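Ribonuclease S-F11 (Nicotiana alata, PDB 1IOO) cleaves RNA as a secreted T2-family ribonuclease of the style, and is associated with gametophytic self-incompatibility, the rejection of self pollen. Local coordinates at residues Ser83-Tyr86 with Gln87-His91; Ser93-Gln96 with Lys97-Gln101. One frame throughout, in Å; residues are numbered along the deposited sequence.

Interaction 1. Residues Ser83-Tyr86 with Gln87-His91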
ATOM      1  N   SER A  83       6.603  -4.029  11.933  1.00  7.76           N
ATOM      2  CA  SER A  83       6.254  -3.179  10.805  1.00  7.66           C
ATOM      3  C   SER A  83       5.065  -2.289  11.105  1.00  7.29           C
ATOM      4  O   SER A  83       5.049  -1.126  10.707  1.00  7.32           O
ATOM      5  CB  SER A  83       6.011  -4.014   9.552  1.00 10.20           C
ATOM      6  OG  SER A  83       7.206  -4.690   9.211  1.00 12.13           O
ATOM      7  N   TRP A  84       4.062  -2.827  11.794  1.00  7.49           N
ATOM      8  CA  TRP A  84       2.913  -2.015  12.154  1.00  7.24           C
ATOM      9  C   TRP A  84       3.340  -0.872  13.060  1.00  7.68           C
ATOM     10  O   TRP A  84       2.897   0.265  12.890  1.00  7.41           O
ATOM     11  CB  TRP A  84       1.833  -2.860  12.838  1.00  7.18           C
ATOM     12  CG  TRP A  84       1.338  -3.967  11.964  1.00  6.29           C
ATOM     13  CD1 TRP A  84       1.301  -3.976  10.590  1.00  6.86           C
ATOM     14  CD2 TRP A  84       0.851  -5.251  12.386  1.00  8.61           C
ATOM     15  NE1 TRP A  84       0.838  -5.190  10.141  1.00  8.19           N
ATOM     16  CE2 TRP A  84       0.554  -5.988  11.217  1.00  8.48           C
ATOM     17  CE3 TRP A  84       0.642  -5.852  13.637  1.00  9.54           C
ATOM     18  CZ2 TRP A  84       0.062  -7.298  11.258  1.00  8.04           C
ATOM     19  CZ3 TRP A  84       0.150  -7.163  13.678  1.00  9.33           C
ATOM     20  CH2 TRP A  84      -0.132  -7.865  12.492  1.00 10.37           C
ATOM     21  N   LYS A  85       4.221  -1.172  14.013  1.00  7.99           N
ATOM     22  CA  LYS A  85       4.719  -0.148  14.922  1.00  8.84           C
ATOM     23  C   LYS A  85       5.491   0.927  14.162  1.00  8.44           C
ATOM     24  O   LYS A  85       5.276   2.118  14.365  1.00  7.75           O
ATOM     25  CB  LYS A  85       5.638  -0.750  15.995  1.00 10.38           C
ATOM     26  CG  LYS A  85       6.185   0.317  16.950  1.00 10.82           C
ATOM     27  CD  LYS A  85       7.308  -0.192  17.846  1.00 17.40           C
ATOM     28  CE  LYS A  85       6.826  -1.200  18.855  1.00 19.81           C
ATOM     29  NZ  LYS A  85       7.925  -1.494  19.820  1.00 19.11           N
ATOM     30  N   TYR A  86       6.388   0.502  13.280  1.00  8.79           N
ATOM     31  CA  TYR A  86       7.186   1.449  12.510  1.00  8.50           C
ATOM     32  C   TYR A  86       6.300   2.356  11.666  1.00  7.78           C
ATOM     33  O   TYR A  86       6.478   3.577  11.644  1.00  8.56           O
ATOM     34  CB  TYR A  86       8.160   0.702  11.599  1.00 10.37           C
ATOM     35  CG  TYR A  86       9.076   1.608  10.819  1.00 13.45           C
ATOM     36  CD1 TYR A  86       9.941   2.487  11.476  1.00 14.46           C
ATOM     37  CD2 TYR A  86       9.098   1.579   9.429  1.00 16.33           C
ATOM     38  CE1 TYR A  86      10.809   3.311  10.761  1.00 16.71           C
ATOM     39  CE2 TYR A  86       9.964   2.398   8.704  1.00 16.37           C
ATOM     40  CZ  TYR A  86      10.816   3.257   9.375  1.00 16.61           C
ATOM     41  OH  TYR A  86      11.698   4.044   8.667  1.00 19.11           O
ATOM     42  N   GLN A  87       5.330   1.758  10.982  1.00  8.29           N
ATOM     43  CA  GLN A  87       4.430   2.515  10.122  1.00  8.71           C
ATOM     44  C   GLN A  87       3.582   3.490  10.927  1.00  7.98           C
ATOM     45  O   GLN A  87       3.304   4.600  10.472  1.00  8.12           O
ATOM     46  CB  GLN A  87       3.533   1.561   9.323  1.00  7.96           C
ATOM     47  CG  GLN A  87       4.295   0.764   8.260  1.00  8.92           C
ATOM     48  CD  GLN A  87       4.878   1.641   7.157  1.00 10.49           C
ATOM     49  OE1 GLN A  87       5.966   1.371   6.650  1.00 16.98           O
ATOM     50  NE2 GLN A  87       4.150   2.681   6.769  1.00  6.76           N
ATOM     51  N   TYR A  88       3.177   3.081  12.124  1.00  8.30           N
ATOM     52  CA  TYR A  88       2.365   3.947  12.974  1.00  9.63           C
ATOM     53  C   TYR A  88       3.157   5.163  13.449  1.00 10.05           C
ATOM     54  O   TYR A  88       2.662   6.287  13.421  1.00  9.43           O
ATOM     55  CB  TYR A  88       1.838   3.184  14.190  1.00  9.60           C
ATOM     56  CG  TYR A  88       0.919   4.022  15.048  1.00 10.57           C
ATOM     57  CD1 TYR A  88      -0.246   4.563  14.510  1.00 11.45           C
ATOM     58  CD2 TYR A  88       1.217   4.284  16.386  1.00 11.69           C
ATOM     59  CE1 TYR A  88      -1.097   5.347  15.275  1.00 13.27           C
ATOM     60  CE2 TYR A  88       0.371   5.072  17.167  1.00 11.87           C
ATOM     61  CZ  TYR A  88      -0.786   5.598  16.600  1.00 13.53           C
ATOM     62  OH  TYR A  88      -1.642   6.369  17.357  1.00 16.58           O
ATOM     63  N   ILE A  89       4.387   4.935  13.893  1.00 10.05           N
ATOM     64  CA  ILE A  89       5.215   6.025  14.389  1.00  9.94           C
ATOM     65  C   ILE A  89       5.656   6.962  13.266  1.00 10.09           C
ATOM     66  O   ILE A  89       5.660   8.181  13.433  1.00  9.94           O
ATOM     67  CB  ILE A  89       6.444   5.475  15.139  1.00 11.61           C
ATOM     68  CG1 ILE A  89       5.971   4.796  16.424  1.00 13.74           C
ATOM     69  CG2 ILE A  89       7.430   6.593  15.452  1.00 13.69           C
ATOM     70  CD1 ILE A  89       7.045   4.088  17.178  1.00 18.11           C
ATOM     71  N   LYS A  90       5.998   6.400  12.113  1.00 10.12           N
ATOM     72  CA  LYS A  90       6.477   7.217  11.004  1.00 10.97           C
ATOM     73  C   LYS A  90       5.343   7.922  10.251  1.00 11.52           C
ATOM     74  O   LYS A  90       5.496   9.073   9.840  1.00 12.66           O
ATOM     75  CB  LYS A  90       7.277   6.353  10.024  1.00 13.90           C
ATOM     76  CG  LYS A  90       7.898   7.138   8.877  1.00 16.40           C
ATOM     77  CD  LYS A  90       8.745   6.240   7.986  1.00 19.75           C
ATOM     78  CE  LYS A  90       9.435   7.042   6.896  1.00 22.62           C
ATOM     79  NZ  LYS A  90      10.328   6.185   6.069  1.00 26.03           N
ATOM     80  N   HIS A  91       4.212   7.248  10.069  1.00  9.93           N
ATOM     81  CA  HIS A  91       3.121   7.830   9.290  1.00 11.39           C
ATOM     82  C   HIS A  91       1.870   8.095  10.114  1.00  9.73           C
ATOM     83  O   HIS A  91       1.237   9.139   9.963  1.00  9.27           O
ATOM     84  CB  HIS A  91       2.818   6.921   8.098  1.00 11.18           C
ATOM     85  CG  HIS A  91       3.929   6.883   7.097  1.00 11.82           C
ATOM     86  ND1 HIS A  91       4.269   7.976   6.328  1.00 13.15           N
ATOM     87  CD2 HIS A  91       4.811   5.907   6.774  1.00 12.89           C
ATOM     88  CE1 HIS A  91       5.313   7.675   5.576  1.00 12.79           C
ATOM     89  NE2 HIS A  91       5.662   6.426   5.828  1.00 14.15           N
TER
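Gln87 N donates to Ser83 O at 2.9 Å, one of four successive i to i+4 hydrogen bonds, from Gln87 N to Lys90 N, that make this stretch helical, the part of helix 82-92 that carries active-site residues of the RNase T2 fold. The aliphatic start of the Gln87 side chain stays close to the same acceptor, with Gln87 CG 3.2 Å from Ser83 O; Gln87 is probably an active-site residue, as in related enzymes. Next, Tyr88 N bonds to Trp84 O on a more bent path, 149° at the hydrogen. Tyr88 and Trp84 both send their rings to the buried side, where the Trp84 indole meets Trp67 edge-to-face. Ile89 N binds Lys85 O, and its side chain runs alongside that of Lys85: with CG1 beside the backbone N (chi1 -68°), Ile89 CD1 reaches 3.9 Å from Lys85 CG, while Lys85 NZ goes on to Tyr54 OH. Lys90, which probably binds the 3'-phosphate of RNA as in related enzymes, is extended and lies side by side with Tyr86. Its CD approaches the ring obliquely, 3.9 Å from Tyr86 CZ. An alanine here removes the chain beyond CB, and would probably leave the Tyr86 ring freer to turn and the phosphate without this positive charge. His91, the proton acceptor, receives Lys90 CG over one imidazole face, toward the rim, 3.8 Å above the ring plane.

Interaction 2. Residues Ser93-Gln96 with Lys97-Gln101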
ATOM      1  N   SER A  93       1.659   8.988  12.939  1.00 10.23           N
ATOM      2  CA  SER A  93       1.929  10.170  13.756  1.00 11.25           C
ATOM      3  C   SER A  93       1.515  11.466  13.054  1.00 12.08           C
ATOM      4  O   SER A  93       1.395  12.513  13.691  1.00 12.07           O
ATOM      5  CB  SER A  93       3.423  10.242  14.064  1.00  9.69           C
ATOM      6  OG  SER A  93       4.182  10.346  12.864  1.00 10.91           O
ATOM      7  N   CYS A  94       1.271  11.393  11.750  1.00 12.42           N
ATOM      8  CA  CYS A  94       0.950  12.590  10.985  1.00 12.78           C
ATOM      9  C   CYS A  94      -0.559  12.820  10.808  1.00 12.75           C
ATOM     10  O   CYS A  94      -0.962  13.755  10.114  1.00 13.16           O
ATOM     11  CB  CYS A  94       1.655  12.521   9.638  1.00 14.16           C
ATOM     12  SG  CYS A  94       3.468  12.542   9.810  1.00 16.28           S
ATOM     13  N   CYS A  95      -1.385  11.994  11.443  1.00 12.70           N
ATOM     14  CA  CYS A  95      -2.842  12.157  11.366  1.00 13.41           C
ATOM     15  C   CYS A  95      -3.496  11.838  12.708  1.00 13.19           C
ATOM     16  O   CYS A  95      -4.471  11.090  12.778  1.00 15.03           O
ATOM     17  CB  CYS A  95      -3.430  11.257  10.269  1.00 12.77           C
ATOM     18  SG  CYS A  95      -3.038   9.486  10.431  1.00 13.71           S
ATOM     19  N   GLN A  96      -2.969  12.442  13.769  1.00 13.78           N
ATOM     20  CA  GLN A  96      -3.444  12.179  15.125  1.00 13.61           C
ATOM     21  C   GLN A  96      -4.674  13.002  15.511  1.00 13.87           C
ATOM     22  O   GLN A  96      -5.292  12.732  16.538  1.00 15.25           O
ATOM     23  CB  GLN A  96      -2.332  12.458  16.125  1.00 14.13           C
ATOM     24  CG  GLN A  96      -1.136  11.552  15.986  1.00 15.10           C
ATOM     25  CD  GLN A  96      -0.062  11.880  17.005  1.00 18.91           C
ATOM     26  OE1 GLN A  96      -0.292  11.789  18.212  1.00 20.37           O
ATOM     27  NE2 GLN A  96       1.114  12.274  16.529  1.00 19.30           N
ATOM     28  N   LYS A  97      -5.026  14.008  14.722  1.00 15.24           N
ATOM     29  CA  LYS A  97      -6.189  14.821  15.068  1.00 15.39           C
ATOM     30  C   LYS A  97      -7.486  14.104  14.740  1.00 14.88           C
ATOM     31  O   LYS A  97      -8.454  14.179  15.495  1.00 14.80           O
ATOM     32  CB  LYS A  97      -6.139  16.171  14.354  1.00 18.66           C
ATOM     33  CG  LYS A  97      -4.971  17.035  14.792  1.00 23.67           C
ATOM     34  CD  LYS A  97      -5.033  18.417  14.170  1.00 27.71           C
ATOM     35  CE  LYS A  97      -3.819  19.238  14.567  1.00 30.14           C
ATOM     36  NZ  LYS A  97      -3.681  19.313  16.047  1.00 31.60           N
ATOM     37  N   ARG A  98      -7.489  13.364  13.636  1.00 12.94           N
ATOM     38  CA  ARG A  98      -8.686  12.661  13.205  1.00 13.62           C
ATOM     39  C   ARG A  98      -8.660  11.189  13.596  1.00 12.76           C
ATOM     40  O   ARG A  98      -9.711  10.549  13.664  1.00 14.27           O
ATOM     41  CB  ARG A  98      -8.835  12.740  11.682  1.00 12.76           C
ATOM     42  CG  ARG A  98      -8.993  14.130  11.094  1.00 16.47           C
ATOM     43  CD  ARG A  98      -9.330  14.009   9.609  1.00 16.98           C
ATOM     44  NE  ARG A  98      -9.501  15.300   8.943  1.00 18.52           N
ATOM     45  CZ  ARG A  98      -8.510  16.149   8.687  1.00 17.95           C
ATOM     46  NH1 ARG A  98      -7.266  15.852   9.041  1.00 16.86           N
ATOM     47  NH2 ARG A  98      -8.762  17.291   8.060  1.00 17.45           N
ATOM     48  N   TYR A  99      -7.479  10.649  13.875  1.00 12.22           N
ATOM     49  CA  TYR A  99      -7.393   9.222  14.163  1.00 11.25           C
ATOM     50  C   TYR A  99      -6.540   8.895  15.375  1.00 12.37           C
ATOM     51  O   TYR A  99      -5.635   9.639  15.751  1.00 15.04           O
ATOM     52  CB  TYR A  99      -6.776   8.469  12.973  1.00 13.55           C
ATOM     53  CG  TYR A  99      -7.430   8.772  11.656  1.00 12.10           C
ATOM     54  CD1 TYR A  99      -6.937   9.776  10.825  1.00 12.12           C
ATOM     55  CD2 TYR A  99      -8.593   8.112  11.277  1.00 15.47           C
ATOM     56  CE1 TYR A  99      -7.593  10.122   9.655  1.00 11.34           C
ATOM     57  CE2 TYR A  99      -9.256   8.452  10.116  1.00 15.26           C
ATOM     58  CZ  TYR A  99      -8.753   9.460   9.311  1.00 14.11           C
ATOM     59  OH  TYR A  99      -9.448   9.823   8.184  1.00 15.09           O
ATOM     60  N   ASN A 100      -6.869   7.771  15.996  1.00 11.35           N
ATOM     61  CA  ASN A 100      -6.057   7.210  17.052  1.00 12.38           C
ATOM     62  C   ASN A 100      -5.447   5.919  16.525  1.00 10.87           C
ATOM     63  O   ASN A 100      -5.686   5.569  15.369  1.00 11.64           O
ATOM     64  CB  ASN A 100      -6.866   6.973  18.340  1.00 12.22           C
ATOM     65  CG  ASN A 100      -8.094   6.116  18.121  1.00 14.26           C
ATOM     66  OD1 ASN A 100      -8.016   5.029  17.556  1.00 14.27           O
ATOM     67  ND2 ASN A 100      -9.240   6.599  18.589  1.00 15.37           N
ATOM     68  N   GLN A 101      -4.661   5.211  17.323  1.00 12.13           N
ATOM     69  CA  GLN A 101      -4.041   3.999  16.800  1.00 11.62           C
ATOM     70  C   GLN A 101      -5.080   3.031  16.239  1.00 10.86           C
ATOM     71  O   GLN A 101      -4.917   2.494  15.144  1.00  9.88           O
ATOM     72  CB  GLN A 101      -3.219   3.281  17.864  1.00 13.55           C
ATOM     73  CG  GLN A 101      -2.431   2.124  17.274  1.00 12.99           C
ATOM     74  CD  GLN A 101      -1.707   1.319  18.322  1.00 15.27           C
ATOM     75  OE1 GLN A 101      -1.195   1.871  19.295  1.00 17.16           O
ATOM     76  NE2 GLN A 101      -1.646   0.007  18.126  1.00 14.30           N
TER
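The loop between helices 82-92 and 101-113 turns back on itself where Tyr99 N meets Cys95 O, 3.2 Å away. At 134° the N-H points well off the acceptor, which makes this a weak bond. The same carbonyl oxygen lies in the plane of the Tyr99 ring at its edge, 3.4 Å from CD1, so one oxygen faces both the backbone and the ring of Tyr99. Cys95 adds a sulfur-aromatic contact: chi1 of 56° puts SG between the backbone N and the carbonyl carbon, and from there it stands 5.1 Å from the Tyr99 ring centroid, obliquely at 60° off the normal. Cys95 CB also packs on Tyr99 CD1. In this RNase T2 fold the residue before it, Cys94, ties the loop to Cys46 by a disulfide, and Tyr99 OH bonds to Pro172 O. Arg98 CB lies over one face of the Tyr99 ring, near its rim, 3.5 Å above the plane. On the incoming arm Gln96 reaches back to Ser93 with its chain extended, its NE2 giving Ser93 O a nearly straight bond of 2.9 Å in the plane of the amide; NE2 also bonds to Pro48 O. Across the turn, Gln96 CA makes a CA-H...O contact with Tyr99 O at 3.4 Å.

In the fold
One residue separates interaction 1 from interaction 2, and their centres are 12 Å apart: the helix runs directly into the disulfide-tied loop. They also touch in space, since Tyr88 OH of 83-91 packs 3.2 Å from Gln101 N, where helix 101-113 starts. Ser93 OG, bonded to Ile89 O, joins the loop to the helix end. Interaction 1 contains the catalytic His91, and its Gln87 side chain comes within about 5 Å of that of His32, the proton donor. Interaction 2 lies farther out: the Cys95 side chain is about 7 Å from that of His91 and about 10 Å from that of Gln87. Tyr104 of helix 101-113 touches the side chains of His91, Cys95 and Tyr99.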